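Local coordinates for protein ultraspiracle (Drosophila melanogaster, PDB 1HG4) that acts as a nuclear hormone receptor and transcription factor, whose ligand-binding domain here holds a bound phospholipid and is locked in an inactive conformation, at residues I90-A95 and C180-I185; Y143-A148 and A155-I160; S162-K167 and P234-I239. All coordinates share one frame; numbering follows the deposited sequence.

Followed from the N terminus, the chain opens contact 1 in helix 78-100 and closes it in helix 175-186, with 84 residues between its segments. Contact 2 falls wholly within that loop and is short-range, folding helix 145-151 back on helix 154-171 across six residues beside the lipid. Contact 3 then starts on the same helix 154-171 but ends in helix 225-250, beyond the close of contact 1, so contacts 1 and 3 cross while contacts 2 and 3 run in series. Contacts 1 and 3 meet where Leu236 CD2 lies 3.6 Å from Glu91 O. These two join helices of the core, and contact 2 holds the flank beside the lipid.

Contact 1 (I90-A95 and C180-I185); sequences IELLIA and CLKAII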
loop_
_atom_site.group_PDB
_atom_site.type_symbol
_atom_site.label_atom_id
_atom_site.label_comp_id
_atom_site.label_asym_id
_atom_site.label_seq_id
_atom_site.Cartn_x
_atom_site.Cartn_y
_atom_site.Cartn_z
ATOM N N ILE A 90 -0.982 -15.856 20.181
ATOM C CA ILE A 90 -1.006 -17.317 20.206
ATOM C C ILE A 90 -0.098 -17.924 19.129
ATOM O O ILE A 90 0.641 -18.867 19.415
ATOM C CB ILE A 90 -2.445 -17.872 20.027
ATOM C CG1 ILE A 90 -3.323 -17.397 21.181
ATOM C CG2 ILE A 90 -2.430 -19.394 20.006
ATOM C CD1 ILE A 90 -4.761 -17.794 21.044
ATOM N N GLU A 91 -0.135 -17.387 17.909
ATOM C CA GLU A 91 0.701 -17.915 16.842
ATOM C C GLU A 91 2.183 -17.729 17.132
ATOM O O GLU A 91 3.012 -18.557 16.750
ATOM C CB GLU A 91 0.361 -17.254 15.506
ATOM C CG GLU A 91 -1.033 -17.567 14.998
ATOM C CD GLU A 91 -1.317 -16.913 13.666
ATOM O OE1 GLU A 91 -0.742 -17.340 12.641
ATOM O OE2 GLU A 91 -2.110 -15.958 13.641
ATOM N N LEU A 92 2.527 -16.635 17.798
ATOM C CA LEU A 92 3.924 -16.375 18.127
ATOM C C LEU A 92 4.386 -17.362 19.181
ATOM O O LEU A 92 5.492 -17.901 19.077
ATOM C CB LEU A 92 4.110 -14.934 18.627
ATOM C CG LEU A 92 3.912 -13.834 17.560
ATOM C CD1 LEU A 92 3.971 -12.457 18.224
ATOM C CD2 LEU A 92 4.968 -13.940 16.463
ATOM N N LEU A 93 3.545 -17.617 20.188
ATOM C CA LEU A 93 3.911 -18.573 21.240
ATOM C C LEU A 93 4.061 -19.984 20.679
ATOM O O LEU A 93 5.061 -20.650 20.935
ATOM C CB LEU A 93 2.885 -18.583 22.373
ATOM C CG LEU A 93 2.751 -17.281 23.164
ATOM C CD1 LEU A 93 1.955 -17.522 24.435
ATOM C CD2 LEU A 93 4.112 -16.759 23.515
ATOM N N ILE A 94 3.079 -20.426 19.899
ATOM C CA ILE A 94 3.113 -21.763 19.317
ATOM C C ILE A 94 4.274 -21.972 18.360
ATOM O O ILE A 94 4.770 -23.089 18.237
ATOM C CB ILE A 94 1.784 -22.089 18.606
ATOM C CG1 ILE A 94 0.673 -22.182 19.648
ATOM C CG2 ILE A 94 1.894 -23.409 17.838
ATOM C CD1 ILE A 94 -0.690 -22.442 19.054
ATOM N N ALA A 95 4.713 -20.911 17.685
ATOM C CA ALA A 95 5.846 -21.019 16.764
ATOM C C ALA A 95 7.095 -21.318 17.601
ATOM O O ALA A 95 7.955 -22.101 17.205
ATOM C CB ALA A 95 6.034 -19.716 15.975
ATOM N N CYS A 180 11.994 -14.621 10.760
ATOM C CA CYS A 180 11.289 -14.006 9.637
ATOM C C CYS A 180 9.812 -14.403 9.634
ATOM O O CYS A 180 8.926 -13.552 9.474
ATOM C CB CYS A 180 11.936 -14.401 8.298
ATOM S SG CYS A 180 13.518 -13.565 7.929
ATOM N N LEU A 181 9.538 -15.691 9.819
ATOM C CA LEU A 181 8.147 -16.143 9.844
ATOM C C LEU A 181 7.353 -15.451 10.958
ATOM O O LEU A 181 6.198 -15.043 10.763
ATOM C CB LEU A 181 8.082 -17.661 10.014
ATOM C CG LEU A 181 8.587 -18.480 8.814
ATOM C CD1 LEU A 181 8.439 -19.976 9.121
ATOM C CD2 LEU A 181 7.778 -18.126 7.561
ATOM N N LYS A 182 7.974 -15.300 12.120
ATOM C CA LYS A 182 7.296 -14.670 13.235
ATOM C C LYS A 182 7.012 -13.196 12.978
ATOM O O LYS A 182 5.977 -12.664 13.390
ATOM C CB LYS A 182 8.126 -14.855 14.508
ATOM C CG LYS A 182 8.266 -16.319 14.902
ATOM C CD LYS A 182 8.682 -16.489 16.354
ATOM C CE LYS A 182 10.087 -15.988 16.606
ATOM N NZ LYS A 182 10.490 -16.209 18.023
ATOM N N ALA A 183 7.926 -12.529 12.286
ATOM C CA ALA A 183 7.706 -11.130 11.979
ATOM C C ALA A 183 6.564 -11.035 10.951
ATOM O O ALA A 183 5.669 -10.180 11.085
ATOM C CB ALA A 183 9.001 -10.489 11.431
ATOM N N ILE A 184 6.577 -11.908 9.940
ATOM C CA ILE A 184 5.516 -11.877 8.926
ATOM C C ILE A 184 4.171 -11.937 9.658
ATOM O O ILE A 184 3.215 -11.242 9.284
ATOM C CB ILE A 184 5.645 -13.081 7.922
ATOM C CG1 ILE A 184 6.841 -12.861 7.013
ATOM C CG2 ILE A 184 4.380 -13.251 7.073
ATOM C CD1 ILE A 184 7.349 -14.117 6.410
ATOM N N ILE A 185 4.118 -12.753 10.713
ATOM C CA ILE A 185 2.913 -12.922 11.512
ATOM C C ILE A 185 2.546 -11.639 12.227
ATOM O O ILE A 185 1.403 -11.179 12.143
ATOM C CB ILE A 185 3.092 -14.051 12.556
ATOM C CG1 ILE A 185 3.242 -15.392 11.840
ATOM C CG2 ILE A 185 1.909 -14.094 13.502
ATOM C CD1 ILE A 185 3.628 -16.526 12.758
#
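In Leu92, CG stands anti to the carbonyl carbon (chi1 -69°) and the second torsion is extended (chi2 174°), which together set the CD2 methyl against Lys182 of the facing helix. The segments belong to helices 78-100 and 175-186, in the core of the antiparallel helical sandwich of nuclear receptor ligand-binding domains. Their local axes run nearly antiparallel, at 170°, with a closest approach of 9.9 Å, and Leu92 and Lys182 have the nearest pair of CA atoms, 6.2 Å apart.

Leu92 CD2 comes within 3.5 Å of Lys182 O and 3.8 Å of Lys182 CB, so one methyl rests against both backbone and side chain. The lysine contributes its aliphatic part here: its nearly extended second torsion carries CD toward Ala95, and the bend at the third turns CE and NZ, the end that forms a salt bridge with Glu18 OE1. Beside it, Ile185 sends its CG2 branch to Glu91, with CG2 4.0 Å from Glu91 CB, and the same branch also lies near Leu92 CD2. No hydrogen bond joins the two segments, and the interface of 254 Å² rests on van der Waals packing, largely of aliphatic carbons. Met63 of helix 46-68 also packs on Leu92 and Leu93. One turn along from Leu92, the Ala95 CB methyl lies 4.2 Å from Lys182 CD.

Contact 2 (Y143-A148 and A155-I160); sequences YHRNSA and AIFDRI. With LPP (2-(hexadecanoyloxy)-1-[(phosphonooxy)methyl]ethyl hexadecanoate), chain G.
Arg145 and Asp158 form a side-on, two-nitrogen salt bridge that joins the first turn of helix 145-151 to helix 154-171, just after the short antiparallel beta hairpin (134-136 with 142-144) of the nuclear receptor ligand-binding fold. The arginine chain, extended from CG to NE, carries the guanidinium out to the carboxylate. NE donates to Asp158 OD1 at 3.0 Å (155° at the hydrogen), with the oxygen tilted from the guanidinium plane, and NH2 donates to Asp158 OD2 at 2.8 Å (162°), nearly in that plane. Both oxygens use their syn lone pairs, and the two flat groups lie only 29° apart, so the pairing holds them almost coplanar. A third bond, NE to OD2, is weak. Each carboxylate oxygen thus has a donor, and the pair of bonds fixes the rotation of the guanidinium.

At the helix start, His144 occupies the N-cap position, and its backbone O accepts from Ser147 N at 3.1 Å. Tyr143 is bound through its backbone to Leu135 of the partner strand. The lipid has hydrogen bonds to Lys150 NZ and Gln42 N.

Phe157 supplies most of the apolar surface. Ala148 CB approaches it obliquely, 3.4 Å from Phe157 CD2, and the Arg145 CB and CG methylenes pass by Phe157 CE1, each 3.8 Å from it, the side chains crossing at a slant. Tyr143 O sits at the ring's edge, in its plane. One acyl chain of the lipid crosses a face of the Tyr143 ring, with Tyr143 CD2 3.5 Å from LPP C36; Ser147 also lines the pocket, and Ala148 CA lies 4.0 Å from LPP C35.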
loop_
_atom_site.group_PDB
_atom_site.type_symbol
_atom_site.label_atom_id
_atom_site.label_comp_id
_atom_site.label_asym_id
_atom_site.label_seq_id
_atom_site.Cartn_x
_atom_site.Cartn_y
_atom_site.Cartn_z
ATOM N N TYR A 143 6.180 -31.305 28.222
ATOM C CA TYR A 143 5.166 -32.299 28.506
ATOM C C TYR A 143 5.339 -33.565 27.696
ATOM O O TYR A 143 5.709 -33.524 26.524
ATOM C CB TYR A 143 3.770 -31.744 28.216
ATOM C CG TYR A 143 3.362 -30.620 29.122
ATOM C CD1 TYR A 143 3.244 -30.814 30.499
ATOM C CD2 TYR A 143 3.121 -29.354 28.613
ATOM C CE1 TYR A 143 2.900 -29.763 31.348
ATOM C CE2 TYR A 143 2.775 -28.299 29.445
ATOM C CZ TYR A 143 2.671 -28.508 30.815
ATOM O OH TYR A 143 2.383 -27.443 31.641
ATOM N N HIS A 144 5.082 -34.698 28.333
ATOM C CA HIS A 144 5.130 -35.963 27.630
ATOM C C HIS A 144 3.702 -36.183 27.122
ATOM O O HIS A 144 2.755 -35.581 27.641
ATOM C CB HIS A 144 5.614 -37.056 28.571
ATOM C CG HIS A 144 7.072 -36.946 28.871
ATOM N ND1 HIS A 144 8.042 -37.205 27.925
ATOM C CD2 HIS A 144 7.727 -36.503 29.973
ATOM C CE1 HIS A 144 9.228 -36.923 28.428
ATOM N NE2 HIS A 144 9.066 -36.491 29.669
ATOM N N ARG A 145 3.542 -37.021 26.105
ATOM C CA ARG A 145 2.225 -37.220 25.516
ATOM C C ARG A 145 1.175 -37.793 26.447
ATOM O O ARG A 145 -0.016 -37.557 26.247
ATOM C CB ARG A 145 2.331 -38.081 24.262
ATOM C CG ARG A 145 1.114 -37.981 23.361
ATOM C CD ARG A 145 1.352 -38.694 22.047
ATOM N NE ARG A 145 0.179 -38.656 21.183
ATOM C CZ ARG A 145 -0.749 -39.606 21.132
ATOM N NH1 ARG A 145 -0.647 -40.683 21.898
ATOM N NH2 ARG A 145 -1.776 -39.483 20.303
ATOM N N ASN A 146 1.616 -38.534 27.463
ATOM C CA ASN A 146 0.694 -39.131 28.424
ATOM C C ASN A 146 -0.038 -38.048 29.206
ATOM O O ASN A 146 -1.214 -38.213 29.543
ATOM C CB ASN A 146 1.439 -40.079 29.383
ATOM C CG ASN A 146 2.789 -39.527 29.849
ATOM O OD1 ASN A 146 2.903 -38.365 30.226
ATOM N ND2 ASN A 146 3.809 -40.374 29.840
ATOM N N SER A 147 0.645 -36.937 29.478
ATOM C CA SER A 147 0.029 -35.832 30.207
ATOM C C SER A 147 -0.985 -35.117 29.327
ATOM O O SER A 147 -2.028 -34.711 29.814
ATOM C CB SER A 147 1.078 -34.837 30.679
ATOM O OG SER A 147 1.988 -35.449 31.570
ATOM N N ALA A 148 -0.679 -34.957 28.037
ATOM C CA ALA A 148 -1.613 -34.300 27.110
ATOM C C ALA A 148 -2.872 -35.156 27.088
ATOM O O ALA A 148 -3.950 -34.696 27.442
ATOM C CB ALA A 148 -1.015 -34.202 25.707
ATOM N N ALA A 155 -4.803 -34.026 20.812
ATOM C CA ALA A 155 -4.985 -33.768 19.379
ATOM C C ALA A 155 -4.206 -32.517 18.969
ATOM O O ALA A 155 -3.548 -32.493 17.928
ATOM C CB ALA A 155 -6.469 -33.592 19.053
ATOM N N ILE A 156 -4.279 -31.482 19.801
ATOM C CA ILE A 156 -3.574 -30.246 19.526
ATOM C C ILE A 156 -2.091 -30.430 19.839
ATOM O O ILE A 156 -1.243 -29.716 19.310
ATOM C CB ILE A 156 -4.160 -29.077 20.346
ATOM C CG1 ILE A 156 -4.111 -27.805 19.507
ATOM C CG2 ILE A 156 -3.385 -28.877 21.641
ATOM C CD1 ILE A 156 -5.118 -26.781 19.941
ATOM N N PHE A 157 -1.793 -31.396 20.702
ATOM C CA PHE A 157 -0.419 -31.731 21.081
ATOM C C PHE A 157 0.211 -32.377 19.847
ATOM O O PHE A 157 1.325 -32.040 19.436
ATOM C CB PHE A 157 -0.446 -32.741 22.246
ATOM C CG PHE A 157 0.918 -33.199 22.729
ATOM C CD1 PHE A 157 1.610 -34.214 22.057
ATOM C CD2 PHE A 157 1.461 -32.686 23.904
ATOM C CE1 PHE A 157 2.824 -34.715 22.558
ATOM C CE2 PHE A 157 2.672 -33.178 24.417
ATOM C CZ PHE A 157 3.357 -34.198 23.745
ATOM N N ASP A 158 -0.528 -33.299 19.244
ATOM C CA ASP A 158 -0.031 -34.003 18.072
ATOM C C ASP A 158 0.158 -33.159 16.822
ATOM O O ASP A 158 1.217 -33.213 16.208
ATOM C CB ASP A 158 -0.924 -35.202 17.732
ATOM C CG ASP A 158 -0.686 -36.373 18.645
ATOM O OD1 ASP A 158 0.498 -36.668 18.939
ATOM O OD2 ASP A 158 -1.675 -37.007 19.061
ATOM N N ARG A 159 -0.843 -32.378 16.435
ATOM C CA ARG A 159 -0.657 -31.602 15.223
ATOM C C ARG A 159 0.403 -30.520 15.350
ATOM O O ARG A 159 0.991 -30.120 14.362
ATOM C CB ARG A 159 -1.991 -31.059 14.681
ATOM C CG ARG A 159 -3.018 -30.607 15.673
ATOM C CD ARG A 159 -4.380 -30.460 14.958
ATOM N NE ARG A 159 -4.254 -29.850 13.630
ATOM C CZ ARG A 159 -4.848 -28.718 13.251
ATOM N NH1 ARG A 159 -5.629 -28.045 14.093
ATOM N NH2 ARG A 159 -4.650 -28.242 12.026
ATOM N N ILE A 160 0.682 -30.074 16.566
ATOM C CA ILE A 160 1.731 -29.078 16.734
ATOM C C ILE A 160 3.056 -29.718 16.361
ATOM O O ILE A 160 3.881 -29.102 15.702
ATOM C CB ILE A 160 1.852 -28.575 18.191
ATOM C CG1 ILE A 160 0.762 -27.543 18.483
ATOM C CG2 ILE A 160 3.220 -27.962 18.410
ATOM C CD1 ILE A 160 0.851 -26.930 19.859
HETATM P P1 LPP G . -9.913 -35.979 34.674
HETATM O O2 LPP G . -9.153 -37.244 33.997
HETATM O O3 LPP G . -10.425 -36.524 36.113
HETATM O O4 LPP G . -11.189 -35.373 33.679
HETATM O O5 LPP G . -8.775 -34.850 35.009
HETATM C C6 LPP G . -7.626 -34.843 34.191
HETATM C C7 LPP G . -6.924 -33.492 34.282
HETATM C C8 LPP G . -5.427 -33.697 34.026
HETATM O O9 LPP G . -7.449 -32.645 33.273
HETATM O O27 LPP G . -4.779 -32.460 33.878
HETATM C C11 LPP G . -7.848 -31.413 33.737
HETATM O O10 LPP G . -8.149 -31.138 34.897
HETATM C C12 LPP G . -7.872 -30.421 32.583
HETATM C C13 LPP G . -6.553 -29.656 32.569
HETATM C C14 LPP G . -6.743 -28.293 31.928
HETATM C C15 LPP G . -6.006 -28.272 30.607
HETATM C C16 LPP G . -5.376 -26.910 30.396
HETATM C C17 LPP G . -4.375 -27.012 29.256
HETATM C C18 LPP G . -4.464 -25.763 28.400
HETATM C C19 LPP G . -4.955 -26.148 27.013
HETATM C C20 LPP G . -3.823 -25.956 26.012
HETATM C C21 LPP G . -4.256 -24.993 24.906
HETATM C C22 LPP G . -4.060 -23.548 25.360
HETATM C C23 LPP G . -2.743 -23.005 24.837
HETATM C C24 LPP G . -2.456 -21.689 25.549
HETATM C C25 LPP G . -1.170 -21.071 25.015
HETATM C C26 LPP G . -1.494 -19.962 24.021
HETATM C C29 LPP G . -3.438 -32.611 33.787
HETATM O O28 LPP G . -2.839 -33.662 33.598
HETATM C C30 LPP G . -2.792 -31.239 33.966
HETATM C C31 LPP G . -1.468 -31.167 33.202
HETATM C C32 LPP G . -1.581 -30.188 32.034
HETATM C C33 LPP G . -1.234 -30.907 30.728
HETATM C C34 LPP G . -1.292 -29.923 29.569
HETATM C C35 LPP G . -0.758 -30.583 28.302
HETATM C C36 LPP G . -0.157 -29.528 27.387
HETATM C C37 LPP G . -1.063 -29.317 26.179
HETATM C C38 LPP G . -0.227 -29.004 24.938
HETATM C C39 LPP G . -0.420 -27.546 24.535
HETATM C C40 LPP G . 0.782 -26.735 25.000
HETATM C C41 LPP G . 0.865 -25.436 24.229
HETATM C C42 LPP G . 1.407 -24.368 25.160
HETATM C C43 LPP G . 1.926 -23.190 24.347
HETATM C C44 LPP G . 2.664 -22.213 25.264
#

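Contact 3 (S162-K167 and P234-I239); sequences SELSVK and PALRSI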
loop_
_atom_site.group_PDB
_atom_site.type_symbol
_atom_site.label_atom_id
_atom_site.label_comp_id
_atom_site.label_asym_id
_atom_site.label_seq_id
_atom_site.Cartn_x
_atom_site.Cartn_y
_atom_site.Cartn_z
ATOM N N SER A 162 3.483 -32.721 14.574
ATOM C CA SER A 162 3.491 -33.311 13.239
ATOM C C SER A 162 3.453 -32.255 12.135
ATOM O O SER A 162 4.229 -32.312 11.179
ATOM C CB SER A 162 2.304 -34.248 13.077
ATOM O OG SER A 162 2.379 -35.301 14.021
ATOM N N GLU A 163 2.549 -31.287 12.285
ATOM C CA GLU A 163 2.373 -30.227 11.302
ATOM C C GLU A 163 3.382 -29.074 11.346
ATOM O O GLU A 163 3.567 -28.368 10.358
ATOM C CB GLU A 163 0.950 -29.690 11.406
ATOM C CG GLU A 163 -0.087 -30.740 11.050
ATOM C CD GLU A 163 -1.513 -30.236 11.176
ATOM O OE1 GLU A 163 -1.811 -29.149 10.632
ATOM O OE2 GLU A 163 -2.342 -30.936 11.809
ATOM N N LEU A 164 4.048 -28.887 12.474
ATOM C CA LEU A 164 5.017 -27.813 12.572
ATOM C C LEU A 164 6.432 -28.315 12.838
ATOM O O LEU A 164 7.289 -28.243 11.951
ATOM C CB LEU A 164 4.582 -26.825 13.655
ATOM C CG LEU A 164 3.210 -26.177 13.394
ATOM C CD1 LEU A 164 2.779 -25.363 14.600
ATOM C CD2 LEU A 164 3.265 -25.301 12.135
ATOM N N SER A 165 6.675 -28.837 14.041
ATOM C CA SER A 165 8.004 -29.335 14.411
ATOM C C SER A 165 8.637 -30.284 13.390
ATOM O O SER A 165 9.744 -30.041 12.911
ATOM C CB SER A 165 7.951 -30.030 15.774
ATOM O OG SER A 165 7.593 -29.123 16.803
ATOM N N VAL A 166 7.938 -31.365 13.064
ATOM C CA VAL A 166 8.451 -32.337 12.106
ATOM C C VAL A 166 8.778 -31.704 10.762
ATOM O O VAL A 166 9.884 -31.864 10.257
ATOM C CB VAL A 166 7.442 -33.519 11.903
ATOM C CG1 VAL A 166 7.867 -34.406 10.736
ATOM C CG2 VAL A 166 7.370 -34.351 13.174
ATOM N N LYS A 167 7.829 -30.971 10.191
ATOM C CA LYS A 167 8.059 -30.342 8.899
ATOM C C LYS A 167 9.167 -29.294 8.935
ATOM O O LYS A 167 9.897 -29.141 7.959
ATOM C CB LYS A 167 6.748 -29.764 8.357
ATOM C CG LYS A 167 5.742 -30.860 8.006
ATOM C CD LYS A 167 4.505 -30.319 7.313
ATOM C CE LYS A 167 3.578 -31.450 6.904
ATOM N NZ LYS A 167 2.368 -30.920 6.214
ATOM N N PRO A 234 -0.225 -21.135 7.369
ATOM C CA PRO A 234 -1.635 -21.516 7.468
ATOM C C PRO A 234 -1.868 -22.594 8.538
ATOM O O PRO A 234 -2.868 -22.574 9.257
ATOM C CB PRO A 234 -1.957 -22.006 6.061
ATOM C CG PRO A 234 -1.095 -21.151 5.221
ATOM C CD PRO A 234 0.221 -21.195 5.971
ATOM N N ALA A 235 -0.944 -23.533 8.642
ATOM C CA ALA A 235 -1.073 -24.591 9.628
ATOM C C ALA A 235 -0.896 -23.998 11.027
ATOM O O ALA A 235 -1.518 -24.445 11.991
ATOM C CB ALA A 235 -0.035 -25.682 9.367
ATOM N N LEU A 236 -0.054 -22.975 11.131
ATOM C CA LEU A 236 0.175 -22.330 12.415
ATOM C C LEU A 236 -1.110 -21.628 12.846
ATOM O O LEU A 236 -1.535 -21.730 14.000
ATOM C CB LEU A 236 1.312 -21.313 12.313
ATOM C CG LEU A 236 2.352 -21.324 13.437
ATOM C CD1 LEU A 236 3.270 -20.112 13.279
ATOM C CD2 LEU A 236 1.672 -21.305 14.797
ATOM N N ARG A 237 -1.735 -20.917 11.913
ATOM C CA ARG A 237 -2.974 -20.200 12.214
ATOM C C ARG A 237 -4.103 -21.138 12.626
ATOM O O ARG A 237 -4.813 -20.883 13.594
ATOM C CB ARG A 237 -3.434 -19.380 11.009
ATOM C CG ARG A 237 -4.663 -18.541 11.321
ATOM C CD ARG A 237 -5.156 -17.733 10.140
ATOM N NE ARG A 237 -6.384 -17.014 10.484
ATOM C CZ ARG A 237 -7.132 -16.332 9.620
ATOM N NH1 ARG A 237 -6.784 -16.266 8.340
ATOM N NH2 ARG A 237 -8.233 -15.719 10.036
ATOM N N SER A 238 -4.275 -22.223 11.883
ATOM C CA SER A 238 -5.319 -23.180 12.194
ATOM C C SER A 238 -5.162 -23.782 13.592
ATOM O O SER A 238 -6.111 -23.839 14.358
ATOM C CB SER A 238 -5.326 -24.297 11.158
ATOM O OG SER A 238 -6.436 -25.151 11.374
ATOM N N ILE A 239 -3.956 -24.234 13.918
ATOM C CA ILE A 239 -3.681 -24.826 15.227
ATOM C C ILE A 239 -3.898 -23.779 16.312
ATOM O O ILE A 239 -4.484 -24.045 17.358
ATOM C CB ILE A 239 -2.223 -25.344 15.300
ATOM C CG1 ILE A 239 -2.027 -26.486 14.300
ATOM C CG2 ILE A 239 -1.898 -25.794 16.709
ATOM C CD1 ILE A 239 -0.615 -26.992 14.221
#
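Glu163 and Leu164 face Ala235, Leu236 and Ile239 where helix 154-171 crosses helix 225-250. The local axes approach to 9.9 Å, with a signed crossing angle of -139°, an inclined antiparallel packing. The first segment contains a wider pi-type turn at 162-166, and Leu164 has a phi of -118°, well away from regular helical values; the probable hydrogen bond from Ser165 N to Ile160 O spans five residues, in keeping with that widening. The second segment is kinked at Pro234, whose ring nitrogen has no bond to the preceding turn. Glu163 and Ala235 have CA atoms 6.8 Å apart, and Leu164 and Leu236 pair at 7.3 Å.

Leu164 and Ile239 reach toward each other tip to tip, with Leu164 CD1 3.8 Å from Ile239 CD1. In each, a chi1 close to -60° puts CG or CG1 anti to the carbonyl carbon, and extended second torsions carry the two CD1 methyls together. The methyls of Leu164 divide the remaining work: CD1 lies 4.2 Å from Leu236 CD2, and CD2 lies 4.3 Å from Ala235 CB. Ile94 of helix 78-100 packs against both Leu164 and Leu236, so this contact belongs to the same helical sandwich core as contact 1.

Glu163 adds its CB, 4.2 Å from Ile239 CD1, and brings OE1 to 4.1 Å from Ala235 CB, with no hydrogen bond to the segment 234-239. Just beyond, Glu163 O takes a weak hydrogen bond from Arg232 NH1. Contact between the segments is therefore mainly apolar, and the acid's charge is probably balanced by the salt bridge from Glu163 OE2 to Arg159 NE.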